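Local coordinates for putative exported protein (Bacteroides fragilis, PDB 4RAA), which is of unknown function but folds as a six-bladed beta-propeller of the YWTD superfamily and is probably exported, perhaps as a lipoprotein, at residues S91-V94 against N99-A102; Y113-A116 against F121-E124. One frame throughout, in Å; residues are numbered along the deposited sequence.

In the fold
Contacts 1 and 2 are hairpins, probably of one four-stranded blade, separated by the turn between strands 100-105 and 110-115. Contact 1 is buried, its centre about 16 Å from that of the chain; contact 2, at the outer edge of the same sheet, is partly buried, about 23 Å out, with Leu122 exposed. Backbone bonds from Ile101 N to Tyr114 O and from Ala116 N to Asn99 O tie them together, and the Tyr100 and Tyr113 rings meet edge to face. The inner hairpin is regular, lined by Phe92, Phe93 and small aliphatic side chains, with Tyr100 at its turn end. The outer one carries a bulge and stacked tyrosines and reaches the second subunit.

Contact 1. Residues S91-V94 against N99-A102; sequences SFFV and NYIA
Phe93 and Ala102 form the antiparallel hydrogen-bonded pair of a beta hairpin, probably within one propeller blade, with both backbone N-H and C=O groups of Phe93 used. Ala102 N donates a nearly straight hydrogen bond to Phe93 O at 3.0 Å. The return bond, Phe93 N to Ala102 O, is 3.1 Å and more bent; its donor is tilted 32° from the carbonyl plane. Ala102 O also meets the CA-H of Phe92, at 3.2 Å from CA to O, and Phe93 O likewise receives a longer CA-H contact from Ile101. Other polar groups find partners beyond the pair: the Ile101 backbone bonds to that of Tyr114, Ser91 OG bonds Gln187 OE1, and Asp95 OD1 in the turn takes the N-H groups of both Asn99 and Tyr100. On the face of Phe92, Val94 and Ile101, Phe92 and Ile101 lie side by side, with Leu54 packing against all three. On the other face, Phe93 CG lies between the backbone N and the carbonyl carbon (chi1 68°), which brings Phe93 CE2 within 3.9 Å of Tyr100 CE1. There the Ala102 methyl sits over the ring, CB 4.1 Å from the Phe93 centroid and 26° off its normal.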
ATOM      1  N   SER A  91      -9.015  -3.972 -14.744  1.00 28.76           N
ATOM      2  CA  SER A  91      -7.801  -4.523 -15.348  1.00 29.16           C
ATOM      3  C   SER A  91      -6.906  -5.246 -14.328  1.00 30.07           C
ATOM      4  O   SER A  91      -7.182  -5.254 -13.130  1.00 30.94           O
ATOM      5  CB  SER A  91      -6.983  -3.381 -15.985  1.00 28.72           C
ATOM      6  OG  SER A  91      -5.866  -3.881 -16.680  1.00 28.59           O
ATOM      7  N   PHE A  92      -5.847  -5.868 -14.837  1.00 30.58           N
ATOM      8  CA  PHE A  92      -4.808  -6.495 -14.010  1.00 30.53           C
ATOM      9  C   PHE A  92      -3.500  -6.629 -14.809  1.00 30.28           C
ATOM     10  O   PHE A  92      -3.466  -6.364 -16.004  1.00 29.65           O
ATOM     11  CB  PHE A  92      -5.272  -7.857 -13.460  1.00 30.47           C
ATOM     12  CG  PHE A  92      -5.466  -8.911 -14.521  1.00 30.10           C
ATOM     13  CD1 PHE A  92      -6.663  -9.002 -15.226  1.00 29.20           C
ATOM     14  CD2 PHE A  92      -4.438  -9.811 -14.832  1.00 30.49           C
ATOM     15  CE1 PHE A  92      -6.835  -9.966 -16.217  1.00 29.16           C
ATOM     16  CE2 PHE A  92      -4.607 -10.772 -15.826  1.00 30.41           C
ATOM     17  CZ  PHE A  92      -5.810 -10.854 -16.518  1.00 29.57           C
ATOM     18  N   PHE A  93      -2.427  -7.019 -14.137  1.00 31.62           N
ATOM     19  CA  PHE A  93      -1.140  -7.267 -14.811  1.00 32.51           C
ATOM     20  C   PHE A  93      -0.286  -8.205 -13.984  1.00 34.00           C
ATOM     21  O   PHE A  93      -0.544  -8.392 -12.795  1.00 34.89           O
ATOM     22  CB  PHE A  93      -0.386  -5.964 -15.169  1.00 32.19           C
ATOM     23  CG  PHE A  93       0.133  -5.187 -13.979  1.00 32.98           C
ATOM     24  CD1 PHE A  93      -0.686  -4.270 -13.305  1.00 32.69           C
ATOM     25  CD2 PHE A  93       1.463  -5.342 -13.546  1.00 33.33           C
ATOM     26  CE1 PHE A  93      -0.197  -3.543 -12.217  1.00 33.05           C
ATOM     27  CE2 PHE A  93       1.948  -4.621 -12.457  1.00 33.57           C
ATOM     28  CZ  PHE A  93       1.119  -3.727 -11.789  1.00 33.46           C
ATOM     29  N   VAL A  94       0.696  -8.809 -14.643  1.00 34.93           N
ATOM     30  CA  VAL A  94       1.642  -9.732 -14.021  1.00 35.95           C
ATOM     31  C   VAL A  94       2.954  -8.963 -14.018  1.00 37.47           C
ATOM     32  O   VAL A  94       3.300  -8.375 -15.046  1.00 37.40           O
ATOM     33  CB  VAL A  94       1.760 -11.033 -14.853  1.00 35.78           C
ATOM     34  CG1 VAL A  94       2.794 -11.993 -14.256  1.00 36.85           C
ATOM     35  CG2 VAL A  94       0.390 -11.702 -14.982  1.00 34.70           C
ATOM     36  N   ASN A  99       6.158 -12.702  -9.921  1.00 43.97           N
ATOM     37  CA  ASN A  99       6.003 -12.861  -8.467  1.00 44.30           C
ATOM     38  C   ASN A  99       4.533 -12.660  -8.091  1.00 42.17           C
ATOM     39  O   ASN A  99       3.981 -13.461  -7.330  1.00 41.03           O
ATOM     40  CB  ASN A  99       6.785 -11.804  -7.684  1.00 45.13           C
ATOM     41  CG  ASN A  99       8.271 -11.853  -7.928  1.00 47.76           C
ATOM     42  OD1 ASN A  99       8.879 -10.833  -8.260  1.00 47.65           O
ATOM     43  ND2 ASN A  99       8.870 -13.028  -7.759  1.00 50.02           N
ATOM     44  N   TYR A 100       3.923 -11.580  -8.609  1.00 39.80           N
ATOM     45  CA  TYR A 100       2.551 -11.218  -8.286  1.00 37.68           C
ATOM     46  C   TYR A 100       1.650 -10.876  -9.448  1.00 36.18           C
ATOM     47  O   TYR A 100       2.121 -10.500 -10.517  1.00 35.63           O
ATOM     48  CB  TYR A 100       2.548 -10.016  -7.334  1.00 37.85           C
ATOM     49  CG  TYR A 100       3.009  -8.666  -7.897  1.00 37.18           C
ATOM     50  CD1 TYR A 100       2.123  -7.837  -8.620  1.00 35.49           C
ATOM     51  CD2 TYR A 100       4.314  -8.182  -7.661  1.00 38.02           C
ATOM     52  CE1 TYR A 100       2.525  -6.596  -9.104  1.00 35.50           C
ATOM     53  CE2 TYR A 100       4.726  -6.933  -8.148  1.00 37.54           C
ATOM     54  CZ  TYR A 100       3.825  -6.137  -8.864  1.00 36.53           C
ATOM     55  OH  TYR A 100       4.197  -4.902  -9.365  1.00 36.27           O
ATOM     56  N   ILE A 101       0.341 -10.963  -9.176  1.00 35.75           N
ATOM     57  CA  ILE A 101      -0.739 -10.564 -10.085  1.00 34.66           C
ATOM     58  C   ILE A 101      -1.478  -9.436  -9.342  1.00 34.96           C
ATOM     59  O   ILE A 101      -2.019  -9.659  -8.261  1.00 35.01           O
ATOM     60  CB  ILE A 101      -1.716 -11.718 -10.411  1.00 34.62           C
ATOM     61  CG1 ILE A 101      -0.995 -12.841 -11.158  1.00 35.44           C
ATOM     62  CG2 ILE A 101      -2.896 -11.201 -11.242  1.00 33.26           C
ATOM     63  CD1 ILE A 101      -1.731 -14.158 -11.106  1.00 36.55           C
ATOM     64  N   ALA A 102      -1.497  -8.243  -9.937  1.00 35.94           N
ATOM     65  CA  ALA A 102      -2.088  -7.044  -9.345  1.00 36.19           C
ATOM     66  C   ALA A 102      -3.353  -6.664 -10.095  1.00 36.09           C
ATOM     67  O   ALA A 102      -3.267  -6.249 -11.251  1.00 37.29           O
ATOM     68  CB  ALA A 102      -1.086  -5.897  -9.399  1.00 36.91           C
TER

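Contact 2. Residues Y113-A116 against F121-E124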
ATOM      1  N   TYR A 113      -2.993  -7.376  -4.674  1.00 32.64           N
ATOM      2  CA  TYR A 113      -1.854  -8.178  -5.097  1.00 32.36           C
ATOM      3  C   TYR A 113      -2.064  -9.618  -4.643  1.00 32.51           C
ATOM      4  O   TYR A 113      -2.306  -9.868  -3.469  1.00 32.78           O
ATOM      5  CB  TYR A 113      -0.549  -7.619  -4.514  1.00 33.28           C
ATOM      6  CG  TYR A 113      -0.228  -6.225  -5.015  1.00 32.58           C
ATOM      7  CD1 TYR A 113      -0.882  -5.098  -4.492  1.00 32.31           C
ATOM      8  CD2 TYR A 113       0.720  -6.025  -6.025  1.00 32.17           C
ATOM      9  CE1 TYR A 113      -0.595  -3.819  -4.967  1.00 32.00           C
ATOM     10  CE2 TYR A 113       1.012  -4.754  -6.514  1.00 31.59           C
ATOM     11  CZ  TYR A 113       0.354  -3.652  -5.984  1.00 31.47           C
ATOM     12  OH  TYR A 113       0.630  -2.393  -6.450  1.00 30.75           O
ATOM     13  N   TYR A 114      -2.005 -10.540  -5.602  1.00 32.40           N
ATOM     14  CA  TYR A 114      -2.100 -11.977  -5.379  1.00 32.99           C
ATOM     15  C   TYR A 114      -0.800 -12.629  -5.856  1.00 34.23           C
ATOM     16  O   TYR A 114      -0.055 -12.039  -6.642  1.00 33.71           O
ATOM     17  CB  TYR A 114      -3.288 -12.556  -6.146  1.00 32.03           C
ATOM     18  CG  TYR A 114      -4.628 -11.971  -5.760  1.00 31.01           C
ATOM     19  CD1 TYR A 114      -5.385 -12.518  -4.720  1.00 31.46           C
ATOM     20  CD2 TYR A 114      -5.155 -10.876  -6.445  1.00 29.95           C
ATOM     21  CE1 TYR A 114      -6.630 -11.987  -4.369  1.00 30.81           C
ATOM     22  CE2 TYR A 114      -6.400 -10.338  -6.104  1.00 29.26           C
ATOM     23  CZ  TYR A 114      -7.129 -10.895  -5.070  1.00 29.69           C
ATOM     24  OH  TYR A 114      -8.337 -10.350  -4.747  1.00 29.27           O
ATOM     25  N   ASN A 115      -0.539 -13.844  -5.373  1.00 36.33           N
ATOM     26  CA  ASN A 115       0.666 -14.624  -5.733  1.00 37.55           C
ATOM     27  C   ASN A 115       0.525 -15.136  -7.167  1.00 37.12           C
ATOM     28  O   ASN A 115      -0.514 -15.710  -7.513  1.00 36.93           O
ATOM     29  CB  ASN A 115       0.823 -15.814  -4.774  1.00 39.48           C
ATOM     30  CG  ASN A 115       2.173 -16.497  -4.879  1.00 40.84           C
ATOM     31  OD1 ASN A 115       2.443 -17.193  -5.847  1.00 41.26           O
ATOM     32  ND2 ASN A 115       2.997 -16.353  -3.846  1.00 41.70           N
ATOM     33  N   ALA A 116       1.561 -14.943  -7.984  1.00 36.91           N
ATOM     34  CA  ALA A 116       1.544 -15.399  -9.384  1.00 36.70           C
ATOM     35  C   ALA A 116       1.603 -16.919  -9.528  1.00 38.06           C
ATOM     36  O   ALA A 116       1.134 -17.444 -10.530  1.00 37.90           O
ATOM     37  CB  ALA A 116       2.678 -14.762 -10.171  1.00 37.01           C
ATOM     38  N   PHE A 121      -3.865 -14.460  -1.644  1.00 41.98           N
ATOM     39  CA  PHE A 121      -3.787 -13.010  -1.438  1.00 41.39           C
ATOM     40  C   PHE A 121      -2.506 -12.632  -0.672  1.00 42.78           C
ATOM     41  O   PHE A 121      -2.156 -13.286   0.312  1.00 44.78           O
ATOM     42  CB  PHE A 121      -5.065 -12.531  -0.723  1.00 41.73           C
ATOM     43  CG  PHE A 121      -5.084 -11.067  -0.407  1.00 41.33           C
ATOM     44  CD1 PHE A 121      -4.939 -10.122  -1.420  1.00 40.73           C
ATOM     45  CD2 PHE A 121      -5.292 -10.623   0.904  1.00 42.34           C
ATOM     46  CE1 PHE A 121      -4.944  -8.756  -1.124  1.00 40.75           C
ATOM     47  CE2 PHE A 121      -5.316  -9.264   1.202  1.00 42.05           C
ATOM     48  CZ  PHE A 121      -5.141  -8.329   0.189  1.00 40.89           C
ATOM     49  N   LEU A 122      -1.811 -11.595  -1.155  1.00 41.91           N
ATOM     50  CA  LEU A 122      -0.578 -11.069  -0.549  1.00 41.45           C
ATOM     51  C   LEU A 122      -0.856  -9.794   0.248  1.00 40.53           C
ATOM     52  O   LEU A 122      -0.621  -9.766   1.458  1.00 41.22           O
ATOM     53  CB  LEU A 122       0.494 -10.809  -1.618  1.00 41.75           C
ATOM     54  CG  LEU A 122       1.437 -11.945  -2.004  1.00 42.84           C
ATOM     55  CD1 LEU A 122       0.722 -13.265  -2.194  1.00 43.19           C
ATOM     56  CD2 LEU A 122       2.209 -11.554  -3.256  1.00 42.40           C
ATOM     57  N   TYR A 123      -1.332  -8.748  -0.433  1.00 38.40           N
ATOM     58  CA  TYR A 123      -1.650  -7.455   0.209  1.00 38.09           C
ATOM     59  C   TYR A 123      -2.436  -6.535  -0.707  1.00 36.58           C
ATOM     60  O   TYR A 123      -2.501  -6.785  -1.908  1.00 36.98           O
ATOM     61  CB  TYR A 123      -0.374  -6.720   0.639  1.00 39.11           C
ATOM     62  CG  TYR A 123       0.534  -6.261  -0.491  1.00 38.99           C
ATOM     63  CD1 TYR A 123       1.407  -7.150  -1.127  1.00 39.22           C
ATOM     64  CD2 TYR A 123       0.540  -4.919  -0.908  1.00 38.97           C
ATOM     65  CE1 TYR A 123       2.250  -6.725  -2.150  1.00 39.61           C
ATOM     66  CE2 TYR A 123       1.376  -4.480  -1.927  1.00 38.74           C
ATOM     67  CZ  TYR A 123       2.232  -5.378  -2.546  1.00 39.72           C
ATOM     68  OH  TYR A 123       3.054  -4.918  -3.555  1.00 40.40           O
ATOM     69  N   GLU A 124      -3.022  -5.477  -0.139  1.00 35.50           N
ATOM     70  CA  GLU A 124      -3.787  -4.486  -0.922  1.00 33.81           C
ATOM     71  C   GLU A 124      -3.394  -3.067  -0.551  1.00 33.50           C
ATOM     72  O   GLU A 124      -3.129  -2.778   0.616  1.00 33.87           O
ATOM     73  CB  GLU A 124      -5.313  -4.669  -0.774  1.00 33.33           C
ATOM     74  CG  GLU A 124      -5.895  -4.410   0.623  1.00 34.08           C
ATOM     75  CD  GLU A 124      -7.401  -4.635   0.731  1.00 34.07           C
ATOM     76  OE1 GLU A 124      -8.055  -5.049  -0.249  1.00 32.90           O
ATOM     77  OE2 GLU A 124      -7.941  -4.405   1.832  1.00 35.22           O
TER
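Tyr113 and Tyr123 lie almost flat on one another, an offset stack with centroids 4.3 Å apart and planes only 6° from parallel. This is the tight part of the hairpin. Tyr123 OH lies over the middle of the Tyr113 ring, while Tyr113 CB points a CH-pi contact at the Tyr123 face, 4.0 Å from its centroid. Tyr113 has CG anti to its carbonyl carbon and Tyr123 has CG between N and carbonyl carbon (chi1 66°), and these two different settings lay the rings over each other. In the backbone, Tyr113 N bonds Tyr123 O at 2.9 Å. Tyr113 O serves two donors: Leu122 N at 2.9 Å and, weakly, Tyr123 N at 3.4 Å. Two residues facing one make this a classic beta bulge, and the register slips by one before Tyr114 pairs with Phe121.

On the face of that pair, the ring of buried Tyr114 meets the Phe121 ring obliquely, planes at 58° and centroids 5.6 Å apart, with Phe121 CD1 over a Tyr114 face. The solvent side is looser: exposed Leu122 reaches across with CD1 to partly exposed Asn115, at 3.6 Å from its CB, while Asn115 OD1 turns back to the N-H groups of Thr117 and Asp118 in the hairpin loop.

Strand 121-126 is the last of its sheet within the chain, and Tyr123 stacks on Tyr123 of the second subunit. On the inner side, strand 110-115 runs beside strand 100-105, and Tyr114 OH bonds Gly84 O just before strand 85-94.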